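Local coordinates for protein succinate-semialdehyde dehydrogenase (PDB 4ITA) that probably oxidises succinic semialdehyde to succinate with NADP as the electron acceptor, as an aldehyde dehydrogenase built round a Rossmann-type cofactor domain, at residues Thr73-Thr78 and Ser159-Cys164; Ile83-Lys88 and Asn133-Gln138. One frame throughout, in Å; residues are numbered along the deposited sequence.

From the N terminus, helix 64-75 ends within Thr73-Thr78, and helix 79-103 follows at once, carrying Ile83-Lys88. The chain then runs through strand 115-129 to Asn133-Gln138, where contact 2 closes a loop of 44 residues by joining helix 79-103 to the start of helix 137-149. Strand 152-156 leads on to Ser159-Cys164, and contact 1 closes the wider loop of 80 residues, tying helix 64-75 to the start of helix 162-175. The smaller loop thus lies wholly within the larger, without crossing. The centres are about 11 Å apart, and a salt bridge joins them, Lys77 NZ to Glu85 OE1 at 2.7 Å. Both contacts reach NADPH.

Contact 1: Thr73-Thr78 and Ser159-Cys164; sequences TEMGKT and SNVPQC. With NDP (NADPH dihydro-nicotinamide-adenine-dinucleotide phosphate), chain C.
The flat carboxylate of Glu74 accepts from the backbone amides of Gln163 and Cys164 in the first turn of helix 162-175, just after the N-cap Val161, in the Rossmann-type cofactor domain. Gln163 N reaches Glu74 OE2 at 2.9 Å on the syn side, 24° out of the carboxylate plane. Cys164 N comes to Glu74 OE1, also at 2.9 Å, from above that plane. Pro162 CD and Gln163 CB press on OE2, and the Gln163 amide is turned 63° from the carboxylate. Glu74 CG stands anti to the carbonyl carbon (chi1 -65°) and the chain runs on extended, which carries the carboxylate across to the helix start. Thr7 OG1 is a further partner of OE2 and also bonds Gln163 NE2. The helix dipole would probably stabilise the negative charge here. Beside this grip, Met75 CG packs on Val161 CG1 at 3.9 Å. Two waters bridge the segments, one between Glu74 O and Asn160 O, the other donating to Glu74 O and accepting from the side-chain Asn160 ND2. At the far end of the loop Ser159 holds the 2'-phosphate that distinguishes NADPH from NADH: Ser159 N donates to NADPH O3X at 2.9 Å, and Ser159 OG to NADPH O1X at 2.7 Å.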
loop_
_atom_site.group_PDB
_atom_site.type_symbol
_atom_site.label_atom_id
_atom_site.label_comp_id
_atom_site.label_asym_id
_atom_site.label_seq_id
_atom_site.Cartn_x
_atom_site.Cartn_y
_atom_site.Cartn_z
ATOM N N THR A 73 8.578 -29.244 -17.293
ATOM C CA THR A 73 9.513 -29.105 -18.397
ATOM C C THR A 73 10.312 -27.810 -18.300
ATOM O O THR A 73 11.522 -27.800 -18.523
ATOM C CB THR A 73 8.773 -29.135 -19.741
ATOM O OG1 THR A 73 8.133 -30.407 -19.892
ATOM C CG2 THR A 73 9.730 -28.901 -20.905
ATOM N N GLU A 74 9.639 -26.712 -17.972
ATOM C CA GLU A 74 10.311 -25.416 -17.963
ATOM C C GLU A 74 11.143 -25.140 -16.717
ATOM O O GLU A 74 12.207 -24.534 -16.815
ATOM C CB GLU A 74 9.316 -24.270 -18.174
ATOM C CG GLU A 74 8.656 -24.272 -19.544
ATOM C CD GLU A 74 8.069 -22.925 -19.910
ATOM O OE1 GLU A 74 7.188 -22.434 -19.164
ATOM O OE2 GLU A 74 8.494 -22.364 -20.945
ATOM N N MET A 75 10.665 -25.558 -15.546
ATOM C CA MET A 75 11.330 -25.139 -14.315
ATOM C C MET A 75 11.633 -26.243 -13.302
ATOM O O MET A 75 12.145 -25.962 -12.221
ATOM C CB MET A 75 10.624 -23.930 -13.688
ATOM C CG MET A 75 9.114 -24.075 -13.498
ATOM S SD MET A 75 8.598 -25.268 -12.212
ATOM C CE MET A 75 9.381 -24.540 -10.751
ATOM N N GLY A 76 11.322 -27.489 -13.652
ATOM C CA GLY A 76 11.880 -28.640 -12.949
ATOM C C GLY A 76 11.208 -29.142 -11.682
ATOM O O GLY A 76 11.686 -30.104 -11.079
ATOM N N LYS A 77 10.113 -28.520 -11.254
ATOM C CA LYS A 77 9.399 -29.055 -10.092
ATOM C C LYS A 77 8.770 -30.404 -10.456
ATOM O O LYS A 77 8.509 -30.668 -11.632
ATOM C CB LYS A 77 8.339 -28.073 -9.574
ATOM C CG LYS A 77 7.046 -28.044 -10.370
ATOM C CD LYS A 77 6.122 -26.934 -9.876
ATOM C CE LYS A 77 5.477 -27.312 -8.568
ATOM N NZ LYS A 77 5.096 -26.108 -7.764
ATOM N N THR A 78 8.539 -31.265 -9.468
ATOM C CA THR A 78 7.988 -32.577 -9.787
ATOM C C THR A 78 6.626 -32.440 -10.455
ATOM O O THR A 78 5.850 -31.520 -10.152
ATOM C CB THR A 78 7.838 -33.483 -8.556
ATOM O OG1 THR A 78 6.869 -32.921 -7.661
ATOM C CG2 THR A 78 9.174 -33.657 -7.843
ATOM N N SER A 159 11.559 -15.004 -17.351
ATOM C CA SER A 159 11.988 -15.253 -18.725
ATOM C C SER A 159 12.188 -16.723 -19.065
ATOM O O SER A 159 12.278 -17.079 -20.245
ATOM C CB SER A 159 13.264 -14.467 -19.029
ATOM O OG SER A 159 12.984 -13.092 -19.182
ATOM N N ASN A 160 12.260 -17.567 -18.042
ATOM C CA ASN A 160 12.437 -19.001 -18.235
ATOM C C ASN A 160 11.137 -19.801 -18.185
ATOM O O ASN A 160 11.154 -21.018 -18.329
ATOM C CB ASN A 160 13.427 -19.557 -17.211
ATOM C CG ASN A 160 12.962 -19.351 -15.783
ATOM O OD1 ASN A 160 12.377 -18.321 -15.454
ATOM N ND2 ASN A 160 13.222 -20.333 -14.923
ATOM N N VAL A 161 10.005 -19.129 -17.998
ATOM C CA VAL A 161 8.718 -19.833 -18.094
ATOM C C VAL A 161 7.747 -19.248 -19.138
ATOM O O VAL A 161 6.557 -19.054 -18.851
ATOM C CB VAL A 161 8.030 -20.012 -16.703
ATOM C CG1 VAL A 161 8.860 -20.919 -15.813
ATOM C CG2 VAL A 161 7.794 -18.669 -16.019
ATOM N N PRO A 162 8.237 -18.998 -20.367
ATOM C CA PRO A 162 7.346 -18.415 -21.378
ATOM C C PRO A 162 6.157 -19.312 -21.730
ATOM O O PRO A 162 5.067 -18.791 -21.958
ATOM C CB PRO A 162 8.274 -18.221 -22.592
ATOM C CG PRO A 162 9.341 -19.234 -22.413
ATOM C CD PRO A 162 9.564 -19.305 -20.934
ATOM N N GLN A 163 6.340 -20.627 -21.781
ATOM C CA GLN A 163 5.204 -21.492 -22.089
ATOM C C GLN A 163 4.146 -21.475 -20.991
ATOM O O GLN A 163 2.951 -21.514 -21.281
ATOM C CB GLN A 163 5.648 -22.922 -22.395
ATOM C CG GLN A 163 6.524 -23.033 -23.631
ATOM C CD GLN A 163 6.819 -24.473 -23.985
ATOM O OE1 GLN A 163 5.906 -25.291 -24.120
ATOM N NE2 GLN A 163 8.100 -24.797 -24.123
ATOM N N CYS A 164 4.572 -21.403 -19.734
ATOM C CA CYS A 164 3.614 -21.256 -18.641
ATOM C C CYS A 164 2.852 -19.947 -18.774
ATOM O O CYS A 164 1.630 -19.912 -18.642
ATOM C CB CYS A 164 4.309 -21.306 -17.275
ATOM S SG CYS A 164 4.983 -22.920 -16.820
HETATM P PA NDP C . 13.816 -12.603 -9.460
HETATM O O1A NDP C . 13.499 -11.423 -8.587
HETATM O O2A NDP C . 15.171 -12.714 -10.104
HETATM O O5B NDP C . 12.731 -12.668 -10.633
HETATM C C5B NDP C . 11.325 -12.561 -10.378
HETATM C C4B NDP C . 10.633 -11.770 -11.485
HETATM O O4B NDP C . 11.117 -10.424 -11.462
HETATM C C3B NDP C . 10.944 -12.283 -12.886
HETATM O O3B NDP C . 9.814 -12.024 -13.731
HETATM C C2B NDP C . 12.104 -11.406 -13.315
HETATM O O2B NDP C . 12.235 -11.284 -14.725
HETATM C C1B NDP C . 11.649 -10.090 -12.745
HETATM N N9A NDP C . 12.718 -9.111 -12.497
HETATM C C8A NDP C . 13.968 -9.330 -12.044
HETATM N N7A NDP C . 14.629 -8.155 -11.915
HETATM C C5A NDP C . 13.783 -7.175 -12.267
HETATM C C6A NDP C . 13.820 -5.707 -12.366
HETATM N N6A NDP C . 14.942 -5.038 -12.036
HETATM N N1A NDP C . 12.704 -5.083 -12.788
HETATM C C2A NDP C . 11.581 -5.739 -13.111
HETATM N N3A NDP C . 11.473 -7.075 -13.053
HETATM C C4A NDP C . 12.525 -7.813 -12.644
HETATM O O3 NDP C . 13.462 -13.879 -8.516
HETATM P PN NDP C . 14.082 -15.374 -8.378
HETATM O O1N NDP C . 15.592 -15.363 -8.459
HETATM O O2N NDP C . 13.274 -16.274 -9.271
HETATM O O5D NDP C . 13.693 -15.712 -6.852
HETATM C C5D NDP C . 12.331 -15.846 -6.468
HETATM C C4D NDP C . 12.067 -15.018 -5.223
HETATM O O4D NDP C . 10.655 -14.818 -5.064
HETATM C C3D NDP C . 12.540 -15.691 -3.950
HETATM O O3D NDP C . 13.173 -14.735 -3.092
HETATM C C2D NDP C . 11.236 -16.216 -3.383
HETATM O O2D NDP C . 11.352 -16.437 -1.977
HETATM C C1D NDP C . 10.280 -15.087 -3.711
HETATM N N1N NDP C . 8.891 -15.559 -3.615
HETATM C C2N NDP C . 7.973 -14.833 -2.955
HETATM C C3N NDP C . 6.825 -15.449 -2.459
HETATM C C7N NDP C . 5.763 -14.667 -1.745
HETATM O O7N NDP C . 4.589 -14.866 -2.050
HETATM N N7N NDP C . 6.106 -13.790 -0.805
HETATM C C4N NDP C . 6.614 -16.936 -2.612
HETATM C C5N NDP C . 7.409 -17.432 -3.729
HETATM C C6N NDP C . 8.517 -16.723 -4.185
HETATM P P2B NDP C . 13.340 -12.115 -15.543
HETATM O O1X NDP C . 13.106 -11.644 -16.950
HETATM O O2X NDP C . 14.687 -11.701 -14.999
HETATM O O3X NDP C . 13.056 -13.576 -15.368
HETATM O O HOH W 1 12.878 -22.919 -19.049
HETATM O O HOH W 2 14.007 -22.919 -15.628
#

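Contact 2: Ile83-Lys88 and Asn133-Gln138. With NDP (NADPH dihydro-nicotinamide-adenine-dinucleotide phosphate), chain C; EDO (1,2-ethanediol), chain R.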
loop_
_atom_site.group_PDB
_atom_site.type_symbol
_atom_site.label_atom_id
_atom_site.label_comp_id
_atom_site.label_asym_id
_atom_site.label_seq_id
_atom_site.Cartn_x
_atom_site.Cartn_y
_atom_site.Cartn_z
ATOM N N ILE A 83 0.902 -30.808 -10.565
ATOM C CA ILE A 83 -0.514 -31.136 -10.598
ATOM C C ILE A 83 -1.201 -30.448 -9.424
ATOM O O ILE A 83 -2.231 -29.797 -9.595
ATOM C CB ILE A 83 -0.745 -32.670 -10.570
ATOM C CG1 ILE A 83 -0.395 -33.277 -11.930
ATOM C CG2 ILE A 83 -2.189 -32.997 -10.203
ATOM C CD1 ILE A 83 -0.330 -34.795 -11.930
ATOM N N ALA A 84 -0.616 -30.555 -8.232
ATOM C CA ALA A 84 -1.173 -29.877 -7.069
ATOM C C ALA A 84 -1.225 -28.365 -7.285
ATOM O O ALA A 84 -2.181 -27.703 -6.867
ATOM C CB ALA A 84 -0.384 -30.224 -5.798
ATOM N N GLU A 85 -0.210 -27.812 -7.947
ATOM C CA GLU A 85 -0.189 -26.375 -8.203
ATOM C C GLU A 85 -1.334 -25.952 -9.135
ATOM O O GLU A 85 -1.971 -24.910 -8.925
ATOM C CB GLU A 85 1.166 -25.923 -8.753
ATOM C CG GLU A 85 1.179 -24.429 -8.999
ATOM C CD GLU A 85 2.512 -23.870 -9.433
ATOM O OE1 GLU A 85 3.560 -24.545 -9.307
ATOM O OE2 GLU A 85 2.507 -22.714 -9.898
ATOM N N ALA A 86 -1.596 -26.751 -10.163
ATOM C CA ALA A 86 -2.713 -26.472 -11.062
ATOM C C ALA A 86 -4.041 -26.554 -10.305
ATOM O O ALA A 86 -4.947 -25.739 -10.507
ATOM C CB ALA A 86 -2.710 -27.436 -12.240
ATOM N N GLU A 87 -4.156 -27.529 -9.410
ATOM C CA GLU A 87 -5.356 -27.666 -8.598
ATOM C C GLU A 87 -5.560 -26.467 -7.676
ATOM O O GLU A 87 -6.681 -25.972 -7.519
ATOM C CB GLU A 87 -5.287 -28.959 -7.779
ATOM C CG GLU A 87 -5.410 -30.225 -8.614
ATOM C CD GLU A 87 -5.136 -31.492 -7.819
ATOM O OE1 GLU A 87 -5.448 -32.587 -8.334
ATOM O OE2 GLU A 87 -4.603 -31.393 -6.694
ATOM N N LYS A 88 -4.477 -25.987 -7.073
ATOM C CA LYS A 88 -4.583 -24.845 -6.176
ATOM C C LYS A 88 -4.924 -23.569 -6.953
ATOM O O LYS A 88 -5.639 -22.696 -6.445
ATOM C CB LYS A 88 -3.288 -24.681 -5.389
ATOM C CG LYS A 88 -3.407 -23.827 -4.145
ATOM C CD LYS A 88 -2.090 -23.814 -3.400
ATOM C CE LYS A 88 -2.178 -22.986 -2.140
ATOM N NZ LYS A 88 -0.967 -23.192 -1.305
ATOM N N ASN A 133 9.024 -19.874 -9.725
ATOM C CA ASN A 133 8.933 -20.996 -8.779
ATOM C C ASN A 133 7.553 -21.627 -8.628
ATOM O O ASN A 133 7.446 -22.834 -8.415
ATOM C CB ASN A 133 9.597 -20.688 -7.427
ATOM C CG ASN A 133 8.831 -19.692 -6.598
ATOM O OD1 ASN A 133 8.149 -18.805 -7.118
ATOM N ND2 ASN A 133 8.943 -19.827 -5.280
ATOM N N PHE A 134 6.503 -20.821 -8.756
ATOM C CA PHE A 134 5.138 -21.342 -8.804
ATOM C C PHE A 134 4.490 -20.648 -9.984
ATOM O O PHE A 134 3.722 -19.698 -9.817
ATOM C CB PHE A 134 4.374 -21.069 -7.503
ATOM C CG PHE A 134 4.910 -21.828 -6.317
ATOM C CD1 PHE A 134 5.810 -21.237 -5.445
ATOM C CD2 PHE A 134 4.513 -23.133 -6.080
ATOM C CE1 PHE A 134 6.307 -21.939 -4.347
ATOM C CE2 PHE A 134 5.005 -23.843 -4.982
ATOM C CZ PHE A 134 5.904 -23.241 -4.121
ATOM N N PRO A 135 4.823 -21.109 -11.195
ATOM C CA PRO A 135 4.541 -20.327 -12.402
ATOM C C PRO A 135 3.063 -20.234 -12.768
ATOM O O PRO A 135 2.706 -19.354 -13.551
ATOM C CB PRO A 135 5.342 -21.058 -13.486
ATOM C CG PRO A 135 5.401 -22.480 -13.002
ATOM C CD PRO A 135 5.484 -22.393 -11.498
ATOM N N PHE A 136 2.222 -21.118 -12.226
ATOM C CA PHE A 136 0.770 -20.998 -12.385
ATOM C C PHE A 136 0.135 -20.364 -11.152
ATOM O O PHE A 136 -0.589 -19.371 -11.258
ATOM C CB PHE A 136 0.127 -22.371 -12.639
ATOM C CG PHE A 136 0.055 -22.762 -14.095
ATOM C CD1 PHE A 136 1.208 -22.846 -14.866
ATOM C CD2 PHE A 136 -1.162 -23.079 -14.683
ATOM C CE1 PHE A 136 1.144 -23.223 -16.203
ATOM C CE2 PHE A 136 -1.235 -23.458 -16.016
ATOM C CZ PHE A 136 -0.081 -23.525 -16.777
ATOM N N TRP A 137 0.406 -20.935 -9.982
ATOM C CA TRP A 137 -0.247 -20.505 -8.751
ATOM C C TRP A 137 -0.062 -19.023 -8.449
ATOM O O TRP A 137 -1.020 -18.345 -8.118
ATOM C CB TRP A 137 0.207 -21.377 -7.565
ATOM C CG TRP A 137 0.010 -20.754 -6.212
ATOM C CD1 TRP A 137 0.988 -20.328 -5.359
ATOM C CD2 TRP A 137 -1.235 -20.489 -5.562
ATOM N NE1 TRP A 137 0.425 -19.810 -4.219
ATOM C CE2 TRP A 137 -0.941 -19.898 -4.317
ATOM C CE3 TRP A 137 -2.575 -20.698 -5.908
ATOM C CZ2 TRP A 137 -1.936 -19.511 -3.418
ATOM C CZ3 TRP A 137 -3.564 -20.310 -5.014
ATOM C CH2 TRP A 137 -3.238 -19.719 -3.789
ATOM N N GLN A 138 1.154 -18.503 -8.563
ATOM C CA GLN A 138 1.338 -17.095 -8.216
ATOM C C GLN A 138 0.596 -16.181 -9.180
ATOM O O GLN A 138 0.131 -15.102 -8.795
ATOM C CB GLN A 138 2.811 -16.712 -8.184
ATOM C CG GLN A 138 3.707 -17.649 -7.398
ATOM C CD GLN A 138 3.691 -17.350 -5.928
ATOM O OE1 GLN A 138 3.006 -16.432 -5.491
ATOM N NE2 GLN A 138 4.456 -18.106 -5.148
HETATM P PA NDP C . 13.816 -12.603 -9.460
HETATM O O1A NDP C . 13.499 -11.423 -8.587
HETATM O O2A NDP C . 15.171 -12.714 -10.104
HETATM O O5B NDP C . 12.731 -12.668 -10.633
HETATM C C5B NDP C . 11.325 -12.561 -10.378
HETATM C C4B NDP C . 10.633 -11.770 -11.485
HETATM O O4B NDP C . 11.117 -10.424 -11.462
HETATM C C3B NDP C . 10.944 -12.283 -12.886
HETATM O O3B NDP C . 9.814 -12.024 -13.731
HETATM C C2B NDP C . 12.104 -11.406 -13.315
HETATM O O2B NDP C . 12.235 -11.284 -14.725
HETATM C C1B NDP C . 11.649 -10.090 -12.745
HETATM N N9A NDP C . 12.718 -9.111 -12.497
HETATM C C8A NDP C . 13.968 -9.330 -12.044
HETATM N N7A NDP C . 14.629 -8.155 -11.915
HETATM C C5A NDP C . 13.783 -7.175 -12.267
HETATM C C6A NDP C . 13.820 -5.707 -12.366
HETATM N N6A NDP C . 14.942 -5.038 -12.036
HETATM N N1A NDP C . 12.704 -5.083 -12.788
HETATM C C2A NDP C . 11.581 -5.739 -13.111
HETATM N N3A NDP C . 11.473 -7.075 -13.053
HETATM C C4A NDP C . 12.525 -7.813 -12.644
HETATM O O3 NDP C . 13.462 -13.879 -8.516
HETATM P PN NDP C . 14.082 -15.374 -8.378
HETATM O O1N NDP C . 15.592 -15.363 -8.459
HETATM O O2N NDP C . 13.274 -16.274 -9.271
HETATM O O5D NDP C . 13.693 -15.712 -6.852
HETATM C C5D NDP C . 12.331 -15.846 -6.468
HETATM C C4D NDP C . 12.067 -15.018 -5.223
HETATM O O4D NDP C . 10.655 -14.818 -5.064
HETATM C C3D NDP C . 12.540 -15.691 -3.950
HETATM O O3D NDP C . 13.173 -14.735 -3.092
HETATM C C2D NDP C . 11.236 -16.216 -3.383
HETATM O O2D NDP C . 11.352 -16.437 -1.977
HETATM C C1D NDP C . 10.280 -15.087 -3.711
HETATM N N1N NDP C . 8.891 -15.559 -3.615
HETATM C C2N NDP C . 7.973 -14.833 -2.955
HETATM C C3N NDP C . 6.825 -15.449 -2.459
HETATM C C7N NDP C . 5.763 -14.667 -1.745
HETATM O O7N NDP C . 4.589 -14.866 -2.050
HETATM N N7N NDP C . 6.106 -13.790 -0.805
HETATM C C4N NDP C . 6.614 -16.936 -2.612
HETATM C C5N NDP C . 7.409 -17.432 -3.729
HETATM C C6N NDP C . 8.517 -16.723 -4.185
HETATM P P2B NDP C . 13.340 -12.115 -15.543
HETATM O O1X NDP C . 13.106 -11.644 -16.950
HETATM O O2X NDP C . 14.687 -11.701 -14.999
HETATM O O3X NDP C . 13.056 -13.576 -15.368
HETATM C C1 EDO R . 3.645 -21.108 -2.068
HETATM O O1 EDO R . 2.382 -21.354 -1.446
HETATM C C2 EDO R . 4.000 -19.635 -1.906
HETATM O O2 EDO R . 3.046 -18.825 -2.609
#
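Lys88 lies across one face of the Trp137 indole, where helix 79-103 meets the start of helix 137-149 in the aldehyde dehydrogenase fold. With CG anti to the backbone N (chi1 -162°) and the chain extended, its methylenes follow the ring: Lys88 CG sits 3.6 Å from Trp137 CZ3, and Lys88 CE makes a CH-pi contact over the face, 3.8 Å from the centroid of the Trp137 six-membered ring. Lys88 NZ lies farther off-centre, in a cation-pi contact 4.7 Å from the Trp137 six-membered-ring centroid, and bonds Ser421 O. Glu85 comes from the preceding turn, its carboxylate almost perpendicular to the indole (87°). Its OE2 accepts from Phe136 N and, on a straighter path, from Trp137 N, although the exact place of OE2 is less sure; OE1 forms a salt bridge with Lys77. Replacing Trp137 by an alanine would probably open a gap beside Lys88 and leave its aliphatic chain without the face it packs on. Asn133 and Gln138 face the nicotinamide: Asn133 ND2 approaches NADPH C5N to 3.2 Å and bonds Gln262 O. An ethanediol, probably from the crystallisation liquor, lies between Phe134 and Trp137, C1 over one face of the phenyl ring and O2 at the indole edge, where Trp137 NE1 donates to ethanediol O2 at 3.2 Å.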